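Pyruvate carboxylase n-terminal domain (Aquifex aeolicus, PDB 1ULZ) is a biotin carboxylase-type subunit that combines an N-terminal Rossmann-like region, an ATP-grasp domain and a biotin carboxylase C-terminal domain. Local coordinates at residues 15-20 against 306-311; 295-300 against 366-371. The protein carries 1 engineered substitution. One frame throughout, in Å; residues are numbered along the deposited sequence.

Interaction 1 (15-20 against 306-311)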
# COMPACT_ATOMS: atom_id res chain seq x y z
N VAL A 15 -12.57 0.44 -11.39
CA VAL A 15 -11.14 0.12 -11.43
C VAL A 15 -10.83 -0.93 -10.35
O VAL A 15 -10.10 -1.88 -10.61
CB VAL A 15 -10.28 1.38 -11.18
CG1 VAL A 15 -8.83 0.99 -10.96
CG2 VAL A 15 -10.40 2.33 -12.38
N ARG A 16 -11.39 -0.73 -9.16
CA ARG A 16 -11.20 -1.66 -8.04
C ARG A 16 -11.66 -3.06 -8.43
O ARG A 16 -10.96 -4.03 -8.20
CB ARG A 16 -12.00 -1.19 -6.82
CG ARG A 16 -12.01 -2.18 -5.65
CD ARG A 16 -10.72 -2.13 -4.85
NE ARG A 16 -10.68 -3.11 -3.76
CZ ARG A 16 -10.40 -4.40 -3.91
NH1 ARG A 16 -10.14 -4.89 -5.12
NH2 ARG A 16 -10.38 -5.20 -2.86
N ILE A 17 -12.86 -3.14 -9.01
CA ILE A 17 -13.42 -4.42 -9.42
C ILE A 17 -12.60 -5.05 -10.55
O ILE A 17 -12.31 -6.25 -10.52
CB ILE A 17 -14.89 -4.27 -9.89
CG1 ILE A 17 -15.74 -3.72 -8.73
CG2 ILE A 17 -15.44 -5.61 -10.35
CD1 ILE A 17 -17.13 -3.31 -9.13
N ILE A 18 -12.21 -4.25 -11.54
CA ILE A 18 -11.41 -4.76 -12.65
C ILE A 18 -10.08 -5.33 -12.16
O ILE A 18 -9.65 -6.38 -12.62
CB ILE A 18 -11.14 -3.66 -13.71
CG1 ILE A 18 -12.41 -3.41 -14.53
CG2 ILE A 18 -10.01 -4.08 -14.64
CD1 ILE A 18 -12.28 -2.27 -15.52
N ARG A 19 -9.44 -4.66 -11.20
CA ARG A 19 -8.17 -5.16 -10.69
C ARG A 19 -8.34 -6.53 -10.02
O ARG A 19 -7.53 -7.43 -10.22
CB ARG A 19 -7.55 -4.18 -9.69
CG ARG A 19 -6.22 -4.68 -9.14
CD ARG A 19 -5.48 -3.63 -8.33
NE ARG A 19 -5.21 -2.42 -9.10
CZ ARG A 19 -4.51 -2.38 -10.23
NH1 ARG A 19 -4.01 -3.50 -10.74
NH2 ARG A 19 -4.32 -1.23 -10.84
N ALA A 20 -9.40 -6.67 -9.23
CA ALA A 20 -9.66 -7.94 -8.55
C ALA A 20 -9.80 -9.04 -9.61
O ALA A 20 -9.19 -10.10 -9.49
CB ALA A 20 -10.94 -7.84 -7.72
N ASP A 306 -9.10 -9.37 1.45
CA ASP A 306 -9.53 -8.72 0.21
C ASP A 306 -11.03 -8.99 0.01
O ASP A 306 -11.45 -10.06 -0.45
CB ASP A 306 -8.70 -9.26 -0.95
CG ASP A 306 -8.96 -8.53 -2.26
OD1 ASP A 306 -8.02 -8.46 -3.09
OD2 ASP A 306 -10.09 -8.05 -2.47
N ILE A 307 -11.84 -7.99 0.36
CA ILE A 307 -13.29 -8.11 0.27
C ILE A 307 -13.85 -8.24 -1.14
O ILE A 307 -14.69 -9.11 -1.39
CB ILE A 307 -13.97 -6.92 0.99
CG1 ILE A 307 -13.56 -6.90 2.46
CG2 ILE A 307 -15.49 -7.03 0.86
CD1 ILE A 307 -14.03 -5.68 3.22
N VAL A 308 -13.41 -7.39 -2.06
CA VAL A 308 -13.92 -7.46 -3.43
C VAL A 308 -13.59 -8.78 -4.12
O VAL A 308 -14.44 -9.35 -4.81
CB VAL A 308 -13.38 -6.30 -4.28
CG1 VAL A 308 -13.83 -6.47 -5.73
CG2 VAL A 308 -13.90 -4.97 -3.72
N LYS A 309 -12.36 -9.26 -3.95
CA LYS A 309 -11.98 -10.53 -4.56
C LYS A 309 -12.86 -11.64 -3.99
O LYS A 309 -13.30 -12.52 -4.72
CB LYS A 309 -10.50 -10.85 -4.30
CG LYS A 309 -10.03 -12.14 -5.00
CD LYS A 309 -8.52 -12.34 -4.88
CE LYS A 309 -7.75 -11.27 -5.64
NZ LYS A 309 -6.28 -11.41 -5.47
N TRP A 310 -13.13 -11.58 -2.69
CA TRP A 310 -13.98 -12.59 -2.07
C TRP A 310 -15.42 -12.52 -2.60
O TRP A 310 -16.09 -13.55 -2.68
CB TRP A 310 -13.96 -12.46 -0.54
CG TRP A 310 -12.92 -13.32 0.10
CD1 TRP A 310 -11.84 -12.91 0.83
CD2 TRP A 310 -12.85 -14.76 0.06
NE1 TRP A 310 -11.10 -14.00 1.25
CE2 TRP A 310 -11.70 -15.14 0.79
CE3 TRP A 310 -13.64 -15.75 -0.53
CZ2 TRP A 310 -11.32 -16.48 0.94
CZ3 TRP A 310 -13.26 -17.08 -0.37
CH2 TRP A 310 -12.12 -17.43 0.36
N GLN A 311 -15.88 -11.32 -2.95
CA GLN A 311 -17.22 -11.15 -3.50
C GLN A 311 -17.35 -12.03 -4.74
O GLN A 311 -18.36 -12.72 -4.92
CB GLN A 311 -17.45 -9.69 -3.93
CG GLN A 311 -17.79 -8.70 -2.83
CD GLN A 311 -18.18 -7.34 -3.39
OE1 GLN A 311 -17.34 -6.61 -3.94
NE2 GLN A 311 -19.46 -6.99 -3.28
O HOH W 1 -8.18 -7.20 -5.33
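R16 reaches from helix 11-24 to D306, the N-cap residue of helix 307-315, and lays its guanidinium over V308 in the first turn. The two short helical segments, one in the N-terminal biotin carboxylase region and one in the ATP-grasp region, cross at -65° with their axes 9.3 Å apart. R16 NH2 donates to D306 OD2 at 2.9 Å as part of a salt bridge, with the oxygen almost in the guanidinium plane. V308 CG2 sits 3.5 Å above the centre of one face of that group, and on its other branch V308 CG1 meets A20 CB at 3.8 Å. I17 adds a looser contact, its CG1 4.5 Å from V308 CG1. In the second shell, R16 NH2 also forms a salt bridge with E300, while K309 NZ turns to E23 of helix 11-24. A bend at chi2 (78°) brings the arginine head round to the cap. A water lies within hydrogen-bonding distance of both R16 NH1 and D306 OD1, and probably links them. Two donors grip D306 OD2: R16 NH2 and the capping K309 N, 3.0 Å away, approach from opposite faces of the carboxylate plane.

Interaction 2 (295-300 against 366-371)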
# COMPACT_ATOMS: atom_id res chain seq x y z
N GLU A 295 -16.18 2.77 1.54
CA GLU A 295 -15.04 2.76 2.44
C GLU A 295 -14.52 1.39 2.88
O GLU A 295 -13.86 1.27 3.91
CB GLU A 295 -15.34 3.63 3.68
CG GLU A 295 -16.57 3.24 4.51
CD GLU A 295 -17.88 3.83 3.99
OE1 GLU A 295 -18.71 4.23 4.84
OE2 GLU A 295 -18.11 3.90 2.77
N HIS A 296 -14.78 0.35 2.09
CA HIS A 296 -14.30 -0.99 2.44
C HIS A 296 -12.79 -1.12 2.64
O HIS A 296 -12.35 -1.96 3.44
CB HIS A 296 -14.75 -2.02 1.39
CG HIS A 296 -14.04 -1.90 0.07
ND1 HIS A 296 -14.48 -1.08 -0.95
CD2 HIS A 296 -12.93 -2.52 -0.40
CE1 HIS A 296 -13.68 -1.20 -1.99
NE2 HIS A 296 -12.73 -2.07 -1.69
N PRO A 297 -11.98 -0.31 1.94
CA PRO A 297 -10.52 -0.42 2.11
C PRO A 297 -9.96 -0.36 3.53
O PRO A 297 -8.98 -1.05 3.82
CB PRO A 297 -9.99 0.70 1.22
CG PRO A 297 -10.97 0.73 0.11
CD PRO A 297 -12.30 0.64 0.86
N VAL A 298 -10.53 0.46 4.42
CA VAL A 298 -9.97 0.53 5.77
C VAL A 298 -10.10 -0.78 6.52
O VAL A 298 -9.21 -1.16 7.28
CB VAL A 298 -10.60 1.67 6.63
CG1 VAL A 298 -10.19 3.03 6.08
CG2 VAL A 298 -12.12 1.53 6.68
N SER A 299 -11.20 -1.49 6.30
CA SER A 299 -11.39 -2.79 6.94
C SER A 299 -10.39 -3.78 6.36
O SER A 299 -9.85 -4.63 7.07
CB SER A 299 -12.81 -3.30 6.71
OG SER A 299 -13.76 -2.43 7.32
N GLU A 300 -10.13 -3.67 5.06
CA GLU A 300 -9.17 -4.56 4.41
C GLU A 300 -7.78 -4.35 5.02
O GLU A 300 -7.06 -5.31 5.28
CB GLU A 300 -9.13 -4.31 2.89
CG GLU A 300 -10.37 -4.79 2.14
CD GLU A 300 -10.30 -4.57 0.63
OE1 GLU A 300 -11.11 -5.18 -0.10
OE2 GLU A 300 -9.46 -3.78 0.17
N ARG A 366 -2.10 3.62 0.63
CA ARG A 366 -2.86 2.98 -0.43
C ARG A 366 -3.74 4.02 -1.13
O ARG A 366 -4.37 4.86 -0.48
CB ARG A 366 -3.74 1.86 0.14
CG ARG A 366 -4.68 1.22 -0.87
CD ARG A 366 -5.46 0.07 -0.24
NE ARG A 366 -6.52 -0.41 -1.12
CZ ARG A 366 -7.38 -1.38 -0.81
NH1 ARG A 366 -7.30 -1.98 0.38
NH2 ARG A 366 -8.30 -1.75 -1.68
N VAL A 367 -3.79 3.96 -2.45
CA VAL A 367 -4.59 4.90 -3.21
C VAL A 367 -5.56 4.18 -4.15
O VAL A 367 -5.15 3.31 -4.92
CB VAL A 367 -3.71 5.86 -4.05
CG1 VAL A 367 -4.59 6.85 -4.80
CG2 VAL A 367 -2.72 6.59 -3.15
N GLU A 368 -6.83 4.55 -4.07
CA GLU A 368 -7.88 4.00 -4.93
C GLU A 368 -8.36 5.13 -5.84
O GLU A 368 -9.03 6.05 -5.39
CB GLU A 368 -9.07 3.52 -4.09
CG GLU A 368 -8.82 2.31 -3.20
CD GLU A 368 -8.59 1.02 -3.97
OE1 GLU A 368 -9.30 0.78 -4.98
OE2 GLU A 368 -7.71 0.24 -3.56
N HIS A 369 -8.00 5.09 -7.12
CA HIS A 369 -8.42 6.16 -8.02
C HIS A 369 -8.43 5.79 -9.50
O HIS A 369 -7.91 4.75 -9.92
CB HIS A 369 -7.52 7.39 -7.84
CG HIS A 369 -6.15 7.22 -8.41
ND1 HIS A 369 -5.33 8.28 -8.71
CD2 HIS A 369 -5.46 6.10 -8.77
CE1 HIS A 369 -4.20 7.84 -9.23
NE2 HIS A 369 -4.26 6.52 -9.28
N ALA A 370 -9.00 6.68 -10.30
CA ALA A 370 -9.08 6.52 -11.75
C ALA A 370 -8.61 7.83 -12.39
O ALA A 370 -8.82 8.06 -13.58
CB ALA A 370 -10.51 6.21 -12.17
N ALA A 371 -7.96 8.67 -11.59
CA ALA A 371 -7.51 9.97 -12.06
C ALA A 371 -6.09 10.08 -12.59
O ALA A 371 -5.23 9.23 -12.36
CB ALA A 371 -7.72 11.00 -10.96
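One face of the R366 guanidinium is covered by P297, whose CB stands 3.8 Å above the group's plane, over its centre, while E300 and E368 occupy its edge. The E300 carboxylate is turned only 18° from the guanidinium, so the two groups are nearly coplanar. R366 holds it end-on through two nitrogens that converge on a single oxygen: NH1 is 2.8 Å and NH2 3.0 Å from E300 OE2, both in the guanidinium plane and nearly along the oxygen's C-O axis. The side edge belongs to E368. Its OE2 accepts from R366 NE at 2.8 Å, on the anti side and slightly out of the carboxylate plane, and from R366 NH2, which comes from well above that plane. NH2 therefore serves both glutamates, and four bonds fix the rotation of the arginine head. The H296 ring carries P297 CD on one face and E300 CD at its edge; its ND1 bonds to Q293 O and its NE2 to R16 NE.

The salt-bridge network joins helix 296-303 of the ATP-grasp region to strand 365-369 of the C-terminal region, an outermost strand of the chain's large antiparallel sheet. The short helix and strand axes run roughly antiparallel, at 153°, and come no closer than 10.8 Å, a gap that long side chains span. R366 does so with CG anti to its amide nitrogen (chi1 174°) and an extended chain to NE, meeting E300 at about a right angle. Strand neighbours I389 and K387 hold the backbones of R366 and E368, and G362 of the second subunit packs on both residues. OE1, the second oxygen of E300, probably also takes a hydrogen bond from I307 N. On the same side of the guanidinium as P297 CB, P297 CG lies 4.3 Å from E368 CG.

From the N terminus, the chain passes first through 15-20 in helix 11-24, and after 285 intervening residues interaction 1 closes its loop at 306-311. Interaction 2 opens before that closure, at 295-300, and closes after it, at 366-371, so the two loops cross. The crossing is made by consecutive helices, 296-303 and 307-315: the first reaches the C-terminal region and also R16, the second packs on helix 11-24. The contact centres lie about 11 Å apart, and the contacts touch through the E300 carboxylate, which they share. Together they tie all three family regions, and both also touch the second subunit.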